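Local coordinates for protein indole-3-acetic acid-amido synthetase GH3.15 (PDB 6E1Q) that conjugates glutamine, and possibly cysteine, to the auxin precursor indole-3-butyric acid, and glutamine to the herbicide 2,4-DB, in an ATP-dependent reaction, at residues Asp134-Gly139 / Asn211-Gly216; Tyr130-Gly135 / Phe337-Lys342. All blocks are in the same frame, centred on the assembly; numbering follows the deposited sequence.

Interaction 1. Residues Asp134-Gly139 / Asn211-Gly216; sequences DGLSEG and NVARLG. With CFA ((2,4-dichlorophenoxy)acetic acid), chain C.
L136 and R214 meet where the loop that follows helix 112-132 runs into strand 140-143, the parallel neighbour of strand 212-217 in the N-terminal domain of this ANL-clan adenylating enzyme. Take R214 from its root. CB sits 3.5 Å from L136 CD1, the tightest apolar touch between the two side chains; L136 reaches it because its CG lies anti to the backbone N (chi1 -177°), which carries the CD1 methyl across the arginine stem. Farther out, R214 CD still lies within 4.0 Å of the same L136 CD1, so one leucine methyl flanks the aliphatic part of the chain. There the arginine bends (chi3 96°) and becomes polar. NE hydrogen-bonds S141 OG on the neighbouring strand, which limits the rotation of the guanidinium. One face of that flat group is turned to the carboxylate of the bound (2,4-dichlorophenoxy)acetic acid, whose C1 rides 3.3 Å above the guanidinium plane, toward its rim. The carboxylate oxygen O1 comes within 2.8 Å of NH2 of R214, approaching over the face. L129 of helix 112-132 also touches the arginine, so the helix and the loop leaving it both back a residue of the ligand pocket.

Behind this, A213 points its methyl toward the loop. CB lies 3.6 Å from L136 O and 3.5 Å from CA of G139, whose lack of a side chain lets the two backbones come together just before the strands pair: N211, A213 and R214 all share backbone hydrogen bonds with K140. Near the far end of the strand the ligand's other carboxylate oxygen, O2, rests 3.2 Å from CA of G216.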
loop_
_atom_site.group_PDB
_atom_site.type_symbol
_atom_site.label_atom_id
_atom_site.label_comp_id
_atom_site.label_asym_id
_atom_site.label_seq_id
_atom_site.Cartn_x
_atom_site.Cartn_y
_atom_site.Cartn_z
ATOM N N ASP A 134 -18.155 15.670 -2.485
ATOM C CA ASP A 134 -19.270 16.256 -1.747
ATOM C C ASP A 134 -19.659 15.379 -0.567
ATOM O O ASP A 134 -19.780 14.157 -0.698
ATOM C CB ASP A 134 -20.485 16.447 -2.655
ATOM C CG ASP A 134 -20.307 17.575 -3.646
ATOM O OD1 ASP A 134 -19.373 18.390 -3.468
ATOM O OD2 ASP A 134 -21.118 17.660 -4.593
ATOM N N GLY A 135 -19.863 16.013 0.589
ATOM C CA GLY A 135 -20.331 15.329 1.774
ATOM C C GLY A 135 -19.249 14.694 2.611
ATOM O O GLY A 135 -19.545 14.196 3.702
ATOM N N LEU A 136 -18.005 14.697 2.135
ATOM C CA LEU A 136 -16.920 14.066 2.873
ATOM C C LEU A 136 -16.680 14.753 4.206
ATOM O O LEU A 136 -16.324 14.098 5.192
ATOM C CB LEU A 136 -15.654 14.076 2.021
ATOM C CG LEU A 136 -14.458 13.372 2.642
ATOM C CD1 LEU A 136 -14.854 11.948 3.016
ATOM C CD2 LEU A 136 -13.309 13.375 1.656
ATOM N N SER A 137 -16.886 16.068 4.257
ATOM C CA SER A 137 -16.713 16.822 5.490
ATOM C C SER A 137 -17.824 16.559 6.505
ATOM O O SER A 137 -17.664 16.910 7.675
ATOM C CB SER A 137 -16.658 18.317 5.166
ATOM O OG SER A 137 -17.880 18.741 4.579
ATOM N N GLU A 138 -18.933 15.949 6.075
ATOM C CA GLU A 138 -20.145 15.780 6.872
ATOM C C GLU A 138 -20.106 14.578 7.812
ATOM O O GLU A 138 -21.081 14.362 8.542
ATOM C CB GLU A 138 -21.364 15.626 5.951
ATOM C CG GLU A 138 -21.839 16.879 5.210
ATOM C CD GLU A 138 -21.322 18.176 5.801
ATOM O OE1 GLU A 138 -20.445 18.809 5.171
ATOM O OE2 GLU A 138 -21.802 18.570 6.886
ATOM N N GLY A 139 -19.045 13.779 7.807
ATOM C CA GLY A 139 -19.045 12.562 8.591
ATOM C C GLY A 139 -17.651 12.066 8.892
ATOM O O GLY A 139 -16.658 12.720 8.574
ATOM N N ASN A 211 -22.858 7.790 10.711
ATOM C CA ASN A 211 -21.942 8.916 10.877
ATOM C C ASN A 211 -20.694 8.797 10.020
ATOM O O ASN A 211 -19.768 9.610 10.170
ATOM C CB ASN A 211 -21.534 9.046 12.341
ATOM C CG ASN A 211 -22.698 9.363 13.223
ATOM O OD1 ASN A 211 -23.557 10.164 12.849
ATOM N ND2 ASN A 211 -22.772 8.708 14.384
ATOM N N VAL A 212 -20.648 7.813 9.129
ATOM C CA VAL A 212 -19.444 7.459 8.388
ATOM C C VAL A 212 -19.544 8.061 6.989
ATOM O O VAL A 212 -20.482 7.771 6.236
ATOM C CB VAL A 212 -19.260 5.932 8.338
ATOM C CG1 VAL A 212 -18.133 5.519 7.370
ATOM C CG2 VAL A 212 -18.994 5.401 9.722
ATOM N N ALA A 213 -18.570 8.901 6.640
ATOM C CA ALA A 213 -18.534 9.536 5.333
ATOM C C ALA A 213 -17.467 8.954 4.417
ATOM O O ALA A 213 -17.447 9.287 3.232
ATOM C CB ALA A 213 -18.312 11.053 5.473
ATOM N N ARG A 214 -16.607 8.078 4.915
ATOM C CA ARG A 214 -15.544 7.545 4.083
ATOM C C ARG A 214 -15.038 6.270 4.718
ATOM O O ARG A 214 -14.998 6.157 5.945
ATOM C CB ARG A 214 -14.409 8.568 3.918
ATOM C CG ARG A 214 -13.013 8.006 3.668
ATOM C CD ARG A 214 -12.033 9.140 3.296
ATOM N NE ARG A 214 -11.289 9.609 4.466
ATOM C CZ ARG A 214 -10.264 10.453 4.432
ATOM N NH1 ARG A 214 -9.831 10.935 3.277
ATOM N NH2 ARG A 214 -9.674 10.817 5.561
ATOM N N LEU A 215 -14.670 5.315 3.872
ATOM C CA LEU A 215 -14.023 4.084 4.296
ATOM C C LEU A 215 -12.561 4.142 3.882
ATOM O O LEU A 215 -12.245 4.563 2.767
ATOM C CB LEU A 215 -14.689 2.867 3.655
ATOM C CG LEU A 215 -16.215 2.716 3.792
ATOM C CD1 LEU A 215 -16.678 1.512 2.984
ATOM C CD2 LEU A 215 -16.642 2.577 5.257
ATOM N N GLY A 216 -11.677 3.725 4.780
ATOM C CA GLY A 216 -10.253 3.745 4.505
ATOM C C GLY A 216 -9.576 2.489 5.005
ATOM O O GLY A 216 -10.009 1.859 5.976
HETATM C C1 CFA C . -8.395 7.631 5.163
HETATM C C2 CFA C . -7.046 8.141 4.664
HETATM C "C1'" CFA C . -5.851 6.078 4.780
HETATM C "C2'" CFA C . -5.179 5.026 4.173
HETATM C "C3'" CFA C . -4.699 3.995 4.942
HETATM C "C4'" CFA C . -4.889 4.010 6.299
HETATM C "C5'" CFA C . -5.547 5.044 6.920
HETATM CL CL3 CFA C . -4.902 4.944 2.412
HETATM C "C6'" CFA C . -6.024 6.080 6.155
HETATM O O1 CFA C . -8.970 8.205 6.124
HETATM O O2 CFA C . -8.912 6.623 4.628
HETATM O "O1'" CFA C . -6.342 7.130 3.999
HETATM CL CL4 CFA C . -4.265 2.665 7.254
#

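Interaction 2. Residues Tyr130-Gly135 / Phe337-Lys342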
loop_
_atom_site.group_PDB
_atom_site.type_symbol
_atom_site.label_atom_id
_atom_site.label_comp_id
_atom_site.label_asym_id
_atom_site.label_seq_id
_atom_site.Cartn_x
_atom_site.Cartn_y
_atom_site.Cartn_z
ATOM N N TYR A 130 -12.382 17.666 0.289
ATOM C CA TYR A 130 -13.736 18.154 0.549
ATOM C C TYR A 130 -14.294 18.882 -0.658
ATOM O O TYR A 130 -15.470 18.722 -1.001
ATOM C CB TYR A 130 -13.771 19.077 1.767
ATOM C CG TYR A 130 -13.209 18.464 3.019
ATOM C CD1 TYR A 130 -13.324 17.105 3.264
ATOM C CD2 TYR A 130 -12.553 19.246 3.960
ATOM C CE1 TYR A 130 -12.804 16.547 4.409
ATOM C CE2 TYR A 130 -12.026 18.692 5.105
ATOM C CZ TYR A 130 -12.157 17.345 5.325
ATOM O OH TYR A 130 -11.632 16.791 6.465
ATOM N N LYS A 131 -13.469 19.687 -1.320
ATOM C CA LYS A 131 -13.952 20.367 -2.512
ATOM C C LYS A 131 -14.358 19.361 -3.581
ATOM O O LYS A 131 -15.374 19.534 -4.260
ATOM C CB LYS A 131 -12.886 21.326 -3.042
ATOM C CG LYS A 131 -13.354 22.175 -4.206
ATOM C CD LYS A 131 -12.237 23.076 -4.718
ATOM C CE LYS A 131 -12.731 24.008 -5.816
ATOM N NZ LYS A 131 -13.641 25.051 -5.270
ATOM N N HIS A 132 -13.587 18.290 -3.730
ATOM C CA HIS A 132 -13.876 17.346 -4.800
ATOM C C HIS A 132 -14.966 16.344 -4.415
ATOM O O HIS A 132 -15.795 15.980 -5.252
ATOM C CB HIS A 132 -12.589 16.633 -5.209
ATOM C CG HIS A 132 -11.687 17.478 -6.054
ATOM N ND1 HIS A 132 -11.452 17.218 -7.386
ATOM C CD2 HIS A 132 -10.988 18.600 -5.765
ATOM C CE1 HIS A 132 -10.634 18.130 -7.877
ATOM N NE2 HIS A 132 -10.336 18.980 -6.912
ATOM N N ILE A 133 -15.001 15.896 -3.167
ATOM C CA ILE A 133 -15.894 14.814 -2.768
ATOM C C ILE A 133 -16.985 15.419 -1.889
ATOM O O ILE A 133 -16.767 15.674 -0.698
ATOM C CB ILE A 133 -15.137 13.688 -2.056
ATOM C CG1 ILE A 133 -14.150 13.029 -3.017
ATOM C CG2 ILE A 133 -16.096 12.634 -1.526
ATOM C CD1 ILE A 133 -12.908 12.516 -2.342
ATOM N N ASP A 134 -18.155 15.670 -2.485
ATOM C CA ASP A 134 -19.270 16.256 -1.747
ATOM C C ASP A 134 -19.659 15.379 -0.567
ATOM O O ASP A 134 -19.780 14.157 -0.698
ATOM C CB ASP A 134 -20.485 16.447 -2.655
ATOM C CG ASP A 134 -20.307 17.575 -3.646
ATOM O OD1 ASP A 134 -19.373 18.390 -3.468
ATOM O OD2 ASP A 134 -21.118 17.660 -4.593
ATOM N N GLY A 135 -19.863 16.013 0.589
ATOM C CA GLY A 135 -20.331 15.329 1.774
ATOM C C GLY A 135 -19.249 14.694 2.611
ATOM O O GLY A 135 -19.545 14.196 3.702
ATOM N N PHE A 337 -4.126 15.335 -7.294
ATOM C CA PHE A 337 -4.966 16.511 -7.429
ATOM C C PHE A 337 -6.280 16.239 -8.149
ATOM O O PHE A 337 -7.077 17.171 -8.302
ATOM C CB PHE A 337 -4.193 17.611 -8.135
ATOM C CG PHE A 337 -3.373 18.435 -7.197
ATOM C CD1 PHE A 337 -3.942 19.529 -6.555
ATOM C CD2 PHE A 337 -2.049 18.122 -6.944
ATOM C CE1 PHE A 337 -3.209 20.298 -5.683
ATOM C CE2 PHE A 337 -1.302 18.896 -6.057
ATOM C CZ PHE A 337 -1.888 19.982 -5.428
ATOM N N ASN A 338 -6.546 15.000 -8.567
ATOM C CA ASN A 338 -7.817 14.633 -9.196
ATOM C C ASN A 338 -8.337 13.355 -8.554
ATOM O O ASN A 338 -8.365 12.293 -9.185
ATOM C CB ASN A 338 -7.662 14.464 -10.708
ATOM C CG ASN A 338 -8.994 14.235 -11.399
ATOM O OD1 ASN A 338 -10.050 14.461 -10.811
ATOM N ND2 ASN A 338 -8.950 13.794 -12.651
ATOM N N PRO A 339 -8.788 13.436 -7.302
ATOM C CA PRO A 339 -9.027 12.203 -6.526
ATOM C C PRO A 339 -10.148 11.328 -7.069
ATOM O O PRO A 339 -10.128 10.117 -6.834
ATOM C CB PRO A 339 -9.351 12.725 -5.117
ATOM C CG PRO A 339 -9.701 14.203 -5.301
ATOM C CD PRO A 339 -8.925 14.664 -6.494
ATOM N N LEU A 340 -11.113 11.889 -7.795
ATOM C CA LEU A 340 -12.211 11.117 -8.370
ATOM C C LEU A 340 -11.921 10.601 -9.779
ATOM O O LEU A 340 -12.840 10.117 -10.442
ATOM C CB LEU A 340 -13.496 11.951 -8.377
ATOM C CG LEU A 340 -14.043 12.248 -6.971
ATOM C CD1 LEU A 340 -15.388 12.995 -7.037
ATOM C CD2 LEU A 340 -14.147 10.978 -6.120
ATOM N N CYS A 341 -10.670 10.679 -10.240
ATOM C CA CYS A 341 -10.283 10.072 -11.507
ATOM C C CYS A 341 -10.564 8.568 -11.502
ATOM O O CYS A 341 -10.782 7.950 -10.456
ATOM C CB CYS A 341 -8.792 10.284 -11.772
ATOM S SG CYS A 341 -7.712 9.447 -10.554
ATOM N N LYS A 342 -10.538 7.987 -12.699
ATOM C CA LYS A 342 -10.552 6.539 -12.847
ATOM C C LYS A 342 -9.369 5.938 -12.096
ATOM O O LYS A 342 -8.254 6.467 -12.183
ATOM C CB LYS A 342 -10.455 6.147 -14.324
ATOM C CG LYS A 342 -11.759 5.813 -15.006
ATOM C CD LYS A 342 -11.499 5.057 -16.311
ATOM C CE LYS A 342 -11.773 3.569 -16.144
ATOM N NZ LYS A 342 -13.180 3.318 -15.717
HETATM O O HOH W 1 -11.371 14.813 -8.495
#
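With chi1 at -76°, H132 sets its CG beside its own backbone N and swings the imidazole off the last turn of helix 112-132, laying one ring face over P339; L340, with chi1 at -67°, sends its two methyls back toward the residues where that helix ends. The partner is a type I beta turn, N338 to C341, in the loop joining strands 332-335 and 348-350, closed by the bond from C341 N to N338 O.

P339 makes a CH-pi contact: its CD stands 4.0 Å from the centroid of the H132 ring, 25° off the ring normal. The pyrrolidine crosses the histidine at about a right angle, and its CG lies 3.8 Å from H132 CB. L128 and L129, from the same helix, pack on the proline too, while F337, just before the turn, stacks its ring on Y416.

A water completes the junction where no direct hydrogen bond links the segments. It lies 2.6 Å from ND1 of H132. On the turn it donates to OD1 of N338 at 2.7 Å. It also accepts from the backbone N of L340, 3.0 Å away. Three hydrogen bonds thus pin it between the imidazole and the turn.

The apolar side of the junction belongs to L340 and I133, the first residue to leave helical geometry. Their side chains meet obliquely, CG1 of I133 lying 3.7 Å from CD2 of L340. The other methyl of the leucine, CD1, sits 3.5 Å from the carbonyl O of H132.

Overall arrangement
Both contacts grow out of the end of helix 112-132 and the loop after it, and share D134 and G135; the centres of interactions 1 and 2 lie about 12 Å apart. They touch through Y130, whose CD1 packs 4.0 Å from CG of L136. Interaction 1 leads directly into the pocket: the side chain of R214 contacts one bound CFA, lies about 4 Å from the second, and is about 5 Å from that of F325, which binds ATP and substrate. Interaction 2 stays one layer back, with the side chains of P339 about 9 Å from F325 and of I133 about 10 Å from a CFA. It joins the helix end to the loop after strand 332-335, which carries F332 of the substrate site.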